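Hypothetical protein Atu0636 (Agrobacterium tumefaciens, PDB 2OZV) is a predicted O-methyltransferase that probably transfers a methyl group from S-adenosylmethionine to a substrate not yet identified. Local coordinates at residues Ala37-Asp42 with Lys60-Leu65; Ala41-Gly46 with His117-Asn122; Asp98-Ala103 with Phe149-Arg154. One frame throughout, in Å; residues are numbered along the deposited sequence.

Contact 1: Ala37-Asp42 with Lys60-Leu65; sequences ACRIAD and KAEVTL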
ATOM      1  N   ALA B  37      11.330 -29.159   8.632  1.00 54.57           N
ATOM      2  CA  ALA B  37      12.068 -29.448   7.437  1.00 53.86           C
ATOM      3  C   ALA B  37      11.153 -28.876   6.372  1.00 53.80           C
ATOM      4  O   ALA B  37       9.926 -29.113   6.379  1.00 54.58           O
ATOM      5  CB  ALA B  37      12.287 -30.944   7.243  1.00 54.57           C
ATOM      6  N   CYS B  38      11.718 -28.032   5.533  1.00 50.58           N
ATOM      7  CA  CYS B  38      10.911 -27.385   4.508  1.00 49.71           C
ATOM      8  C   CYS B  38      11.807 -27.140   3.339  1.00 48.20           C
ATOM      9  O   CYS B  38      13.044 -27.153   3.472  1.00 48.80           O
ATOM     10  CB  CYS B  38      10.272 -26.081   4.998  1.00 49.91           C
ATOM     11  SG  CYS B  38      11.452 -24.859   5.576  1.00 52.19           S
ATOM     12  N   ARG B  39      11.179 -26.943   2.187  1.00 45.69           N
ATOM     13  CA  ARG B  39      11.878 -26.752   0.943  1.00 45.32           C
ATOM     14  C   ARG B  39      11.583 -25.341   0.485  1.00 45.35           C
ATOM     15  O   ARG B  39      10.413 -24.936   0.423  1.00 45.21           O
ATOM     16  CB  ARG B  39      11.418 -27.777  -0.090  1.00 45.01           C
ATOM     17  CG  ARG B  39      11.787 -29.261   0.304  1.00 44.38           C
ATOM     18  CD  ARG B  39      11.443 -30.228  -0.783  1.00 46.08           C
ATOM     19  NE  ARG B  39      10.004 -30.294  -1.083  1.00 46.12           N
ATOM     20  CZ  ARG B  39       9.188 -31.278  -0.702  1.00 46.85           C
ATOM     21  NH1 ARG B  39       9.641 -32.302   0.027  1.00 49.73           N
ATOM     22  NH2 ARG B  39       7.911 -31.254  -1.057  1.00 45.35           N
ATOM     23  N   ILE B  40      12.644 -24.600   0.188  1.00 45.07           N
ATOM     24  CA  ILE B  40      12.512 -23.179  -0.152  1.00 45.27           C
ATOM     25  C   ILE B  40      13.148 -22.912  -1.502  1.00 45.05           C
ATOM     26  O   ILE B  40      14.286 -23.315  -1.731  1.00 45.48           O
ATOM     27  CB  ILE B  40      13.198 -22.310   0.920  1.00 46.39           C
ATOM     28  CG1 ILE B  40      12.522 -22.517   2.288  1.00 50.68           C
ATOM     29  CG2 ILE B  40      13.143 -20.802   0.481  1.00 47.70           C
ATOM     30  CD1 ILE B  40      13.452 -22.359   3.404  1.00 55.08           C
ATOM     31  N   ALA B  41      12.426 -22.234  -2.396  1.00 44.18           N
ATOM     32  CA  ALA B  41      12.993 -21.785  -3.672  1.00 44.85           C
ATOM     33  C   ALA B  41      13.275 -20.291  -3.603  1.00 45.61           C
ATOM     34  O   ALA B  41      12.407 -19.523  -3.164  1.00 46.30           O
ATOM     35  CB  ALA B  41      12.036 -22.080  -4.840  1.00 45.40           C
ATOM     36  N   ASP B  42      14.477 -19.898  -4.035  1.00 45.13           N
ATOM     37  CA  ASP B  42      14.861 -18.487  -4.157  1.00 46.52           C
ATOM     38  C   ASP B  42      14.925 -18.218  -5.650  1.00 46.39           C
ATOM     39  O   ASP B  42      15.808 -18.746  -6.344  1.00 45.90           O
ATOM     40  CB  ASP B  42      16.218 -18.274  -3.447  1.00 46.19           C
ATOM     41  CG  ASP B  42      16.716 -16.821  -3.455  1.00 50.05           C
ATOM     42  OD1 ASP B  42      16.159 -15.985  -4.183  1.00 53.14           O
ATOM     43  OD2 ASP B  42      17.743 -16.581  -2.758  1.00 53.63           O
ATOM     44  N   LYS B  60      16.950 -26.770   9.371  1.00 47.48           N
ATOM     45  CA  LYS B  60      16.174 -27.802   8.706  1.00 49.31           C
ATOM     46  C   LYS B  60      15.734 -27.419   7.280  1.00 48.65           C
ATOM     47  O   LYS B  60      15.088 -28.217   6.600  1.00 50.28           O
ATOM     48  CB  LYS B  60      14.929 -28.141   9.542  1.00 48.70           C
ATOM     49  CG  LYS B  60      15.221 -28.813  10.893  1.00 50.31           C
ATOM     50  CD  LYS B  60      13.900 -29.264  11.532  1.00 51.71           C
ATOM     51  CE  LYS B  60      14.135 -30.287  12.607  1.00 59.00           C
ATOM     52  NZ  LYS B  60      14.218 -29.636  13.946  1.00 61.66           N
ATOM     53  N   ALA B  61      16.056 -26.207   6.839  1.00 47.47           N
ATOM     54  CA  ALA B  61      15.622 -25.773   5.523  1.00 46.30           C
ATOM     55  C   ALA B  61      16.498 -26.351   4.423  1.00 46.68           C
ATOM     56  O   ALA B  61      17.710 -26.455   4.565  1.00 46.31           O
ATOM     57  CB  ALA B  61      15.654 -24.243   5.432  1.00 46.20           C
ATOM     58  N   GLU B  62      15.879 -26.651   3.295  0.50 46.21           N
ATOM     59  CA  GLU B  62      16.587 -27.172   2.155  0.50 47.32           C
ATOM     60  C   GLU B  62      16.307 -26.164   1.067  0.50 47.16           C
ATOM     61  O   GLU B  62      15.163 -25.972   0.674  0.50 47.30           O
ATOM     62  CB  GLU B  62      16.026 -28.545   1.834  0.50 47.48           C
ATOM     63  CG  GLU B  62      16.425 -29.176   0.547  0.50 48.11           C
ATOM     64  CD  GLU B  62      15.870 -30.605   0.439  0.50 48.35           C
ATOM     65  OE1 GLU B  62      14.723 -30.875   0.858  0.50 53.74           O
ATOM     66  OE2 GLU B  62      16.567 -31.465  -0.068  0.50 48.25           O
ATOM     67  N   VAL B  63      17.358 -25.488   0.617  1.00 47.07           N
ATOM     68  CA  VAL B  63      17.194 -24.322  -0.272  1.00 46.41           C
ATOM     69  C   VAL B  63      17.628 -24.596  -1.701  1.00 46.71           C
ATOM     70  O   VAL B  63      18.692 -25.185  -1.912  1.00 46.32           O
ATOM     71  CB  VAL B  63      17.917 -23.062   0.291  1.00 47.94           C
ATOM     72  CG1 VAL B  63      17.821 -21.847  -0.675  1.00 46.92           C
ATOM     73  CG2 VAL B  63      17.349 -22.727   1.684  1.00 47.75           C
ATOM     74  N   THR B  64      16.816 -24.151  -2.670  1.00 45.22           N
ATOM     75  CA  THR B  64      17.187 -24.225  -4.071  1.00 45.46           C
ATOM     76  C   THR B  64      17.277 -22.805  -4.597  1.00 45.35           C
ATOM     77  O   THR B  64      16.286 -22.064  -4.532  1.00 46.68           O
ATOM     78  CB  THR B  64      16.174 -25.038  -4.906  1.00 45.21           C
ATOM     79  OG1 THR B  64      16.061 -26.339  -4.338  1.00 46.01           O
ATOM     80  CG2 THR B  64      16.641 -25.224  -6.369  1.00 47.72           C
ATOM     81  N   LEU B  65      18.451 -22.450  -5.106  1.00 44.95           N
ATOM     82  CA  LEU B  65      18.660 -21.121  -5.689  0.60 44.97           C
ATOM     83  C   LEU B  65      18.548 -21.238  -7.203  1.00 46.01           C
ATOM     84  O   LEU B  65      19.256 -22.040  -7.829  1.00 47.10           O
ATOM     85  CB  LEU B  65      20.038 -20.519  -5.309  0.60 45.21           C
ATOM     86  CG  LEU B  65      20.534 -20.375  -3.856  0.60 44.09           C
ATOM     87  CD1 LEU B  65      21.981 -19.837  -3.799  0.60 45.51           C
ATOM     88  CD2 LEU B  65      19.593 -19.485  -2.989  0.60 44.68           C
TER
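The methyl CD1 of I40 reaches across to the small side chain of A61, where it comes to 3.5 Å from CB; the low profile of the alanine leaves the hollow that this bump fills. In I40, chi1 of -62° sets CG1 beside the backbone N, and chi2 of 149° swings CD1 toward A61, while CB meets CG2 of V63 at 4.2 Å. C38, I40 and D42 share one face with A61, V63 and L65. At the far end of that face L65, in the modelled one of its two conformers, lays CD2 against D42, 3.6 Å from CB and close to the carboxylate, whose OD2 is bonded to the backbone N of G51.

The opposite face carries R39, A41, E62 and T64. Here R39 and E62 run side by side, and in one of its two conformers E62 rests OE1 3.4 Å from the aliphatic CG of R39; the guanidinium goes elsewhere, its NE bonded to the carbonyl of H115.

Between these two faces the strands run parallel, their axes 4.7 Å apart and turned by 22°. Four backbone hydrogen bonds join them in alternation, from E62 N to C38 O, I40 N to E62 O, T64 N to I40 O and D42 N to T64 O, the last at 2.9 Å.

The strands open and close a beta-alpha-beta unit whose helix 49-57 packs on I40, D42, V63 and L65. Strand 116-121 flanks 38-42, and strand 92-96 flanks 61-67, so the pair lies inside the parallel part of the sheet.

Contact 2: Ala41-Gly46 with His117-Asn122; sequences ADLGAG and HHVIMN
A41 and D42 pair with V119 and I120 as parallel strands, the touching parts running within 1° of each other end to end. The backbone bonds alternate: A41 N gives to H118 O, I120 N to A41 O at 2.8 Å, and L43 N to I120 O at 3.0 Å. This last bond carries the pairing one residue beyond the strand, before the chain turns into G44-G46. There G44 has a positive phi in the modelled one of its two conformers, and G44 and G46 fit a GxGxxA pattern, consistent with the glycine-rich loop that binds the cofactor in Rossmann-like methyltransferases.

L43 makes the main apolar contact. Its CG sits 3.6 Å from CG1 of V119, the two side chains crossing at a slant, and its CD1 lies 3.6 Å from CE of selenomethionine M121, which runs alongside it. A bend at chi3 (65°) brings that methyl round to the leucine. On the other face CG1 of I120 lies 3.9 Å from CB of D42.

Helix 148-159 covers V119 and M121 through W152, A156 and I159. Strand 164-170 borders 116-121 on the side away from 38-42, while strand 61-67 lies beyond 38-42, placing this pair in the middle of the sheet.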
ATOM      1  N   ALA B  41      12.426 -22.234  -2.396  1.00 44.18           N
ATOM      2  CA  ALA B  41      12.993 -21.785  -3.672  1.00 44.85           C
ATOM      3  C   ALA B  41      13.275 -20.291  -3.603  1.00 45.61           C
ATOM      4  O   ALA B  41      12.407 -19.523  -3.164  1.00 46.30           O
ATOM      5  CB  ALA B  41      12.036 -22.080  -4.840  1.00 45.40           C
ATOM      6  N   ASP B  42      14.477 -19.898  -4.035  1.00 45.13           N
ATOM      7  CA  ASP B  42      14.861 -18.487  -4.157  1.00 46.52           C
ATOM      8  C   ASP B  42      14.925 -18.218  -5.650  1.00 46.39           C
ATOM      9  O   ASP B  42      15.808 -18.746  -6.344  1.00 45.90           O
ATOM     10  CB  ASP B  42      16.218 -18.274  -3.447  1.00 46.19           C
ATOM     11  CG  ASP B  42      16.716 -16.821  -3.455  1.00 50.05           C
ATOM     12  OD1 ASP B  42      16.159 -15.985  -4.183  1.00 53.14           O
ATOM     13  OD2 ASP B  42      17.743 -16.581  -2.758  1.00 53.63           O
ATOM     14  N   LEU B  43      13.962 -17.446  -6.163  1.00 47.25           N
ATOM     15  CA  LEU B  43      13.836 -17.223  -7.611  1.00 50.63           C
ATOM     16  C   LEU B  43      14.811 -16.167  -8.069  1.00 52.90           C
ATOM     17  O   LEU B  43      15.006 -15.924  -9.261  1.00 53.43           O
ATOM     18  CB  LEU B  43      12.408 -16.871  -8.027  1.00 50.63           C
ATOM     19  CG  LEU B  43      11.324 -17.923  -7.817  1.00 54.00           C
ATOM     20  CD1 LEU B  43      10.057 -17.484  -8.543  1.00 54.18           C
ATOM     21  CD2 LEU B  43      11.756 -19.321  -8.275  1.00 56.37           C
ATOM     22  N   GLY B  44      15.380 -15.524  -7.052  0.50 55.03           N
ATOM     23  CA  GLY B  44      16.712 -14.960  -7.071  0.50 57.03           C
ATOM     24  C   GLY B  44      17.040 -13.872  -8.038  0.50 57.75           C
ATOM     25  O   GLY B  44      17.427 -14.129  -9.175  0.50 59.21           O
ATOM     26  N   ALA B  45      16.869 -12.638  -7.601  0.50 59.04           N
ATOM     27  CA  ALA B  45      17.586 -11.576  -8.247  0.50 59.14           C
ATOM     28  C   ALA B  45      18.682 -11.300  -7.243  0.50 59.10           C
ATOM     29  O   ALA B  45      18.459 -10.720  -6.174  0.50 59.32           O
ATOM     30  CB  ALA B  45      16.711 -10.376  -8.483  0.50 59.54           C
ATOM     31  N   GLY B  46      19.856 -11.803  -7.580  1.00 58.60           N
ATOM     32  CA  GLY B  46      21.013 -11.790  -6.698  1.00 58.73           C
ATOM     33  C   GLY B  46      21.810 -13.060  -6.895  1.00 57.78           C
ATOM     34  O   GLY B  46      21.604 -13.809  -7.860  1.00 58.73           O
ATOM     35  N   HIS B 117       7.609 -25.380  -0.104  1.00 43.99           N
ATOM     36  CA  HIS B 117       6.824 -24.816   1.001  1.00 44.22           C
ATOM     37  C   HIS B 117       6.883 -23.288   1.019  1.00 44.03           C
ATOM     38  O   HIS B 117       5.990 -22.638   1.564  1.00 44.56           O
ATOM     39  CB  HIS B 117       7.354 -25.359   2.324  1.00 44.41           C
ATOM     40  CG  HIS B 117       7.279 -26.864   2.420  1.00 44.41           C
ATOM     41  ND1 HIS B 117       8.390 -27.673   2.246  1.00 45.11           N
ATOM     42  CD2 HIS B 117       6.230 -27.695   2.632  1.00 46.50           C
ATOM     43  CE1 HIS B 117       8.024 -28.943   2.379  1.00 44.41           C
ATOM     44  NE2 HIS B 117       6.720 -28.982   2.608  1.00 43.68           N
ATOM     45  N   HIS B 118       7.979 -22.745   0.478  1.00 44.65           N
ATOM     46  CA  HIS B 118       8.203 -21.299   0.420  1.00 45.25           C
ATOM     47  C   HIS B 118       8.831 -20.977  -0.898  1.00 44.90           C
ATOM     48  O   HIS B 118       9.740 -21.687  -1.372  1.00 44.32           O
ATOM     49  CB  HIS B 118       9.182 -20.851   1.527  1.00 45.41           C
ATOM     50  CG  HIS B 118       8.649 -21.059   2.899  1.00 46.53           C
ATOM     51  ND1 HIS B 118       7.937 -20.088   3.573  1.00 46.52           N
ATOM     52  CD2 HIS B 118       8.738 -22.120   3.745  1.00 46.88           C
ATOM     53  CE1 HIS B 118       7.570 -20.553   4.755  1.00 48.97           C
ATOM     54  NE2 HIS B 118       8.042 -21.784   4.884  1.00 48.55           N
ATOM     55  N   VAL B 119       8.395 -19.873  -1.494  1.00 44.82           N
ATOM     56  CA  VAL B 119       9.132 -19.276  -2.597  1.00 44.43           C
ATOM     57  C   VAL B 119       9.425 -17.827  -2.223  1.00 45.38           C
ATOM     58  O   VAL B 119       8.517 -17.107  -1.817  1.00 45.08           O
ATOM     59  CB  VAL B 119       8.349 -19.315  -3.929  1.00 45.30           C
ATOM     60  CG1 VAL B 119       9.155 -18.689  -5.041  1.00 45.04           C
ATOM     61  CG2 VAL B 119       8.009 -20.805  -4.283  1.00 43.70           C
ATOM     62  N   ILE B 120      10.691 -17.463  -2.316  1.00 43.75           N
ATOM     63  CA  ILE B 120      11.124 -16.105  -2.027  1.00 44.66           C
ATOM     64  C   ILE B 120      11.688 -15.396  -3.241  1.00 45.29           C
ATOM     65  O   ILE B 120      12.332 -16.009  -4.117  1.00 44.76           O
ATOM     66  CB  ILE B 120      12.104 -16.062  -0.809  1.00 45.20           C
ATOM     67  CG1 ILE B 120      13.519 -16.541  -1.169  1.00 44.39           C
ATOM     68  CG2 ILE B 120      11.539 -16.909   0.373  1.00 43.53           C
ATOM     69  CD1 ILE B 120      14.498 -16.532   0.050  1.00 44.94           C
HETATM   70  N   MSE B 121      11.499 -14.071  -3.308  1.00 44.17           N
HETATM   71  CA  MSE B 121      11.958 -13.361  -4.497  1.00 45.82           C
HETATM   72  C   MSE B 121      12.216 -11.887  -4.214  1.00 46.05           C
HETATM   73  O   MSE B 121      11.538 -11.263  -3.386  1.00 45.43           O
HETATM   74  CB  MSE B 121      10.923 -13.489  -5.645  1.00 45.08           C
HETATM   75  CG  MSE B 121       9.567 -12.883  -5.273  1.00 44.47           C
HETATM   76 SE   MSE B 121       8.297 -13.087  -6.804  1.00 56.46          SE
HETATM   77  CE  MSE B 121       8.128 -14.987  -6.913  1.00 50.99           C
ATOM     78  N   ASN B 122      13.191 -11.348  -4.934  1.00 46.33           N
ATOM     79  CA  ASN B 122      13.491  -9.926  -4.953  1.00 47.89           C
ATOM     80  C   ASN B 122      13.785  -9.551  -6.407  1.00 49.26           C
ATOM     81  O   ASN B 122      14.959  -9.447  -6.779  1.00 48.70           O
ATOM     82  CB  ASN B 122      14.711  -9.626  -4.087  1.00 48.17           C
ATOM     83  CG  ASN B 122      15.052  -8.132  -4.065  1.00 48.39           C
ATOM     84  OD1 ASN B 122      14.317  -7.316  -4.616  1.00 50.46           O
ATOM     85  ND2 ASN B 122      16.129  -7.796  -3.422  1.00 51.49           N
TER

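Contact 3: Asp98-Ala103 with Phe149-Arg154; sequences DVTLRA and FEDWIR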
ATOM      1  N   ASP B  98      15.410 -20.565 -16.265  1.00 49.84           N
ATOM      2  CA  ASP B  98      14.669 -19.361 -16.571  1.00 50.36           C
ATOM      3  C   ASP B  98      13.333 -19.463 -15.826  1.00 51.13           C
ATOM      4  O   ASP B  98      12.499 -20.299 -16.173  1.00 51.11           O
ATOM      5  CB  ASP B  98      14.436 -19.301 -18.077  1.00 50.04           C
ATOM      6  CG  ASP B  98      13.597 -18.111 -18.500  1.00 51.44           C
ATOM      7  OD1 ASP B  98      13.072 -17.361 -17.640  1.00 49.65           O
ATOM      8  OD2 ASP B  98      13.477 -17.921 -19.728  1.00 53.57           O
ATOM      9  N   VAL B  99      13.145 -18.612 -14.814  1.00 51.54           N
ATOM     10  CA  VAL B  99      11.968 -18.700 -13.927  1.00 52.75           C
ATOM     11  C   VAL B  99      10.679 -18.157 -14.544  1.00 53.41           C
ATOM     12  O   VAL B  99       9.613 -18.156 -13.897  1.00 53.99           O
ATOM     13  CB  VAL B  99      12.214 -18.064 -12.535  1.00 52.71           C
ATOM     14  CG1 VAL B  99      13.371 -18.780 -11.813  1.00 52.70           C
ATOM     15  CG2 VAL B  99      12.440 -16.544 -12.659  1.00 53.19           C
ATOM     16  N   THR B 100      10.777 -17.688 -15.789  1.00 53.77           N
ATOM     17  CA  THR B 100       9.606 -17.239 -16.537  1.00 54.68           C
ATOM     18  C   THR B 100       9.062 -18.346 -17.452  1.00 55.26           C
ATOM     19  O   THR B 100       8.016 -18.169 -18.087  1.00 55.78           O
ATOM     20  CB  THR B 100       9.879 -15.959 -17.380  1.00 54.19           C
ATOM     21  OG1 THR B 100      10.735 -16.269 -18.492  1.00 54.50           O
ATOM     22  CG2 THR B 100      10.497 -14.861 -16.529  1.00 55.33           C
ATOM     23  N   LEU B 101       9.763 -19.475 -17.516  1.00 56.09           N
ATOM     24  CA  LEU B 101       9.309 -20.632 -18.310  1.00 57.17           C
ATOM     25  C   LEU B 101       7.940 -21.100 -17.825  1.00 58.10           C
ATOM     26  O   LEU B 101       7.570 -20.879 -16.660  1.00 58.17           O
ATOM     27  CB  LEU B 101      10.310 -21.788 -18.260  1.00 56.91           C
ATOM     28  CG  LEU B 101      11.590 -21.625 -19.092  1.00 57.19           C
ATOM     29  CD1 LEU B 101      12.500 -22.797 -18.850  1.00 56.73           C
ATOM     30  CD2 LEU B 101      11.294 -21.452 -20.588  1.00 56.52           C
ATOM     31  N   ARG B 102       7.187 -21.709 -18.735  1.00 58.82           N
ATOM     32  CA  ARG B 102       5.837 -22.175 -18.436  1.00 59.43           C
ATOM     33  C   ARG B 102       5.721 -23.670 -18.622  1.00 59.19           C
ATOM     34  O   ARG B 102       6.577 -24.294 -19.252  1.00 59.84           O
ATOM     35  CB  ARG B 102       4.818 -21.499 -19.340  1.00 59.38           C
ATOM     36  CG  ARG B 102       4.859 -20.010 -19.311  1.00 60.88           C
ATOM     37  CD  ARG B 102       3.578 -19.475 -19.887  1.00 64.07           C
ATOM     38  NE  ARG B 102       3.694 -18.061 -20.206  1.00 66.04           N
ATOM     39  CZ  ARG B 102       2.688 -17.201 -20.124  1.00 68.06           C
ATOM     40  NH1 ARG B 102       2.879 -15.924 -20.439  1.00 68.54           N
ATOM     41  NH2 ARG B 102       1.490 -17.618 -19.717  1.00 69.28           N
ATOM     42  N   ALA B 103       4.651 -24.232 -18.061  1.00 59.30           N
ATOM     43  CA  ALA B 103       4.237 -25.606 -18.326  1.00 58.82           C
ATOM     44  C   ALA B 103       5.384 -26.616 -18.275  1.00 58.64           C
ATOM     45  O   ALA B 103       6.166 -26.633 -17.322  1.00 58.62           O
ATOM     46  CB  ALA B 103       3.494 -25.680 -19.664  1.00 59.04           C
ATOM     47  N   PHE B 149       6.691  -9.260 -12.484  1.00 50.88           N
ATOM     48  CA  PHE B 149       5.975  -9.801 -11.335  1.00 49.67           C
ATOM     49  C   PHE B 149       4.961 -10.863 -11.760  1.00 48.56           C
ATOM     50  O   PHE B 149       4.869 -11.924 -11.136  1.00 48.48           O
ATOM     51  CB  PHE B 149       5.306  -8.690 -10.527  1.00 50.93           C
ATOM     52  CG  PHE B 149       6.271  -7.949  -9.629  1.00 53.32           C
ATOM     53  CD1 PHE B 149       6.725  -8.525  -8.455  1.00 55.37           C
ATOM     54  CD2 PHE B 149       6.710  -6.673  -9.971  1.00 56.98           C
ATOM     55  CE1 PHE B 149       7.623  -7.836  -7.607  1.00 56.36           C
ATOM     56  CE2 PHE B 149       7.602  -5.987  -9.130  1.00 56.46           C
ATOM     57  CZ  PHE B 149       8.045  -6.573  -7.965  1.00 53.79           C
ATOM     58  N   GLU B 150       4.215 -10.585 -12.827  1.00 47.11           N
ATOM     59  CA  GLU B 150       3.309 -11.575 -13.385  1.00 46.91           C
ATOM     60  C   GLU B 150       4.003 -12.910 -13.681  1.00 47.05           C
ATOM     61  O   GLU B 150       3.536 -13.957 -13.223  1.00 47.27           O
ATOM     62  CB  GLU B 150       2.636 -11.025 -14.651  1.00 46.35           C
ATOM     63  CG  GLU B 150       1.836 -12.077 -15.442  1.00 49.59           C
ATOM     64  CD  GLU B 150       0.646 -12.663 -14.666  1.00 51.24           C
ATOM     65  OE1 GLU B 150       0.189 -12.079 -13.663  1.00 52.83           O
ATOM     66  OE2 GLU B 150       0.153 -13.734 -15.070  1.00 54.05           O
ATOM     67  N   ASP B 151       5.110 -12.876 -14.428  1.00 46.30           N
ATOM     68  CA  ASP B 151       5.847 -14.116 -14.762  1.00 46.79           C
ATOM     69  C   ASP B 151       6.366 -14.842 -13.523  1.00 46.26           C
ATOM     70  O   ASP B 151       6.137 -16.045 -13.358  1.00 45.24           O
ATOM     71  CB  ASP B 151       7.028 -13.826 -15.680  1.00 47.48           C
ATOM     72  CG  ASP B 151       6.609 -13.515 -17.112  1.00 50.35           C
ATOM     73  OD1 ASP B 151       5.463 -13.839 -17.516  1.00 54.61           O
ATOM     74  OD2 ASP B 151       7.445 -12.947 -17.846  1.00 52.72           O
ATOM     75  N   TRP B 152       7.060 -14.111 -12.652  1.00 45.53           N
ATOM     76  CA  TRP B 152       7.677 -14.728 -11.484  1.00 46.34           C
ATOM     77  C   TRP B 152       6.649 -15.273 -10.489  1.00 46.25           C
ATOM     78  O   TRP B 152       6.838 -16.363  -9.959  1.00 46.29           O
ATOM     79  CB  TRP B 152       8.594 -13.738 -10.781  1.00 46.71           C
ATOM     80  CG  TRP B 152       9.871 -13.459 -11.471  1.00 47.98           C
ATOM     81  CD1 TRP B 152      10.088 -13.326 -12.808  1.00 49.67           C
ATOM     82  CD2 TRP B 152      11.125 -13.236 -10.832  1.00 47.84           C
ATOM     83  NE1 TRP B 152      11.423 -13.042 -13.048  1.00 49.92           N
ATOM     84  CE2 TRP B 152      12.074 -12.982 -11.840  1.00 48.91           C
ATOM     85  CE3 TRP B 152      11.538 -13.254  -9.496  1.00 47.97           C
ATOM     86  CZ2 TRP B 152      13.417 -12.726 -11.555  1.00 48.40           C
ATOM     87  CZ3 TRP B 152      12.867 -12.988  -9.209  1.00 48.69           C
ATOM     88  CH2 TRP B 152      13.789 -12.722 -10.236  1.00 48.20           C
ATOM     89  N   ILE B 153       5.565 -14.524 -10.255  1.00 46.28           N
ATOM     90  CA  ILE B 153       4.514 -14.998  -9.348  1.00 46.37           C
ATOM     91  C   ILE B 153       3.688 -16.145  -9.969  1.00 45.52           C
ATOM     92  O   ILE B 153       3.285 -17.064  -9.252  1.00 46.73           O
ATOM     93  CB  ILE B 153       3.656 -13.816  -8.799  1.00 46.59           C
ATOM     94  CG1 ILE B 153       4.554 -12.984  -7.857  1.00 45.76           C
ATOM     95  CG2 ILE B 153       2.453 -14.325  -7.990  1.00 45.74           C
ATOM     96  CD1 ILE B 153       4.032 -11.578  -7.482  1.00 47.37           C
ATOM     97  N   ARG B 154       3.479 -16.136 -11.286  1.00 45.69           N
ATOM     98  CA  ARG B 154       2.916 -17.306 -11.956  1.00 45.78           C
ATOM     99  C   ARG B 154       3.773 -18.553 -11.673  1.00 45.24           C
ATOM    100  O   ARG B 154       3.249 -19.587 -11.284  1.00 44.74           O
ATOM    101  CB  ARG B 154       2.812 -17.081 -13.470  1.00 46.21           C
ATOM    102  CG  ARG B 154       2.100 -18.188 -14.237  1.00 47.99           C
ATOM    103  CD  ARG B 154       2.157 -17.914 -15.749  1.00 48.03           C
ATOM    104  NE  ARG B 154       3.549 -17.933 -16.185  1.00 53.18           N
ATOM    105  CZ  ARG B 154       4.185 -16.932 -16.792  1.00 55.72           C
ATOM    106  NH1 ARG B 154       3.543 -15.810 -17.096  1.00 54.90           N
ATOM    107  NH2 ARG B 154       5.477 -17.068 -17.110  1.00 56.20           N
TER
HETATM  108  O   HOH W   1       5.661 -19.665 -15.389  1.00 40.32           O
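The guanidinium groups of R102 and R154 lie flat on each other, their centres 3.7 Å apart and their planes 11° from parallel, although the two side chains cross at about a right angle. NH1 of R154 sits over the centre of the R102 group, and NE of R102 over the centre of the R154 group. On the opposite face of R154, toward its rim, lies the backbone O of D151. At its edge are the T100 carbonyl, with O 2.9 Å from NH2, and a water that accepts from NE and donates to L101 O, tying helix to loop.

The carboxylate of D151 probably eases the meeting of like charges. Its OD1 forms a salt bridge with NH1 of R154 at 2.8 Å and also stands near R102, but there as a nearby charge alone. A bend at chi3 (63°) in R154 helps fold its guanidinium back to D151, one turn earlier in the helix.

The indole of W152 is the other flat group. CG2 of V99 stands over one face, 3.7 Å from the centroid of the five-membered ring, in a CH-pi contact. Between the two sites CG2 of T100 packs 3.7 Å from CB of D151. T100 is itself held by D98, whose OD1 accepts from T100 OG1 at 2.7 Å and from T100 N at 3.0 Å, both from the same face of the carboxylate; the bond from N closes an Asx turn within the type I turn D98-L101.

The loop follows strand 92-96 and leads to helix 103-108. V99 O also accepts from OG1 of T155, further along helix 148-159. From that helix F149, E150 and I153 pack on helix 175-182, W152 and I153 on strand 116-121, and F149 and I153 on strand 164-170.

Contacts 1 and 2 are buried and share A41 and D42, since both use strand 38-42: contact 1 pairs it with 61-67, contact 2 with 116-121, so together they cover both its edges. Both rely on regular parallel backbone bonds, but contact 1 adds a polar R39-E62 face to its mainly apolar one, whereas contact 2 is largely apolar. Contact 3 is partly exposed, its centre about 15 Å from that of the chain; there loop meets helix through stacked guanidinium groups, a carboxylate, a water and V99 on the W152 indole. Contacts 2 and 3 nevertheless touch, L43 and M121 against W152, whereas the nearest atoms of contacts 1 and 3 are about 6 Å apart.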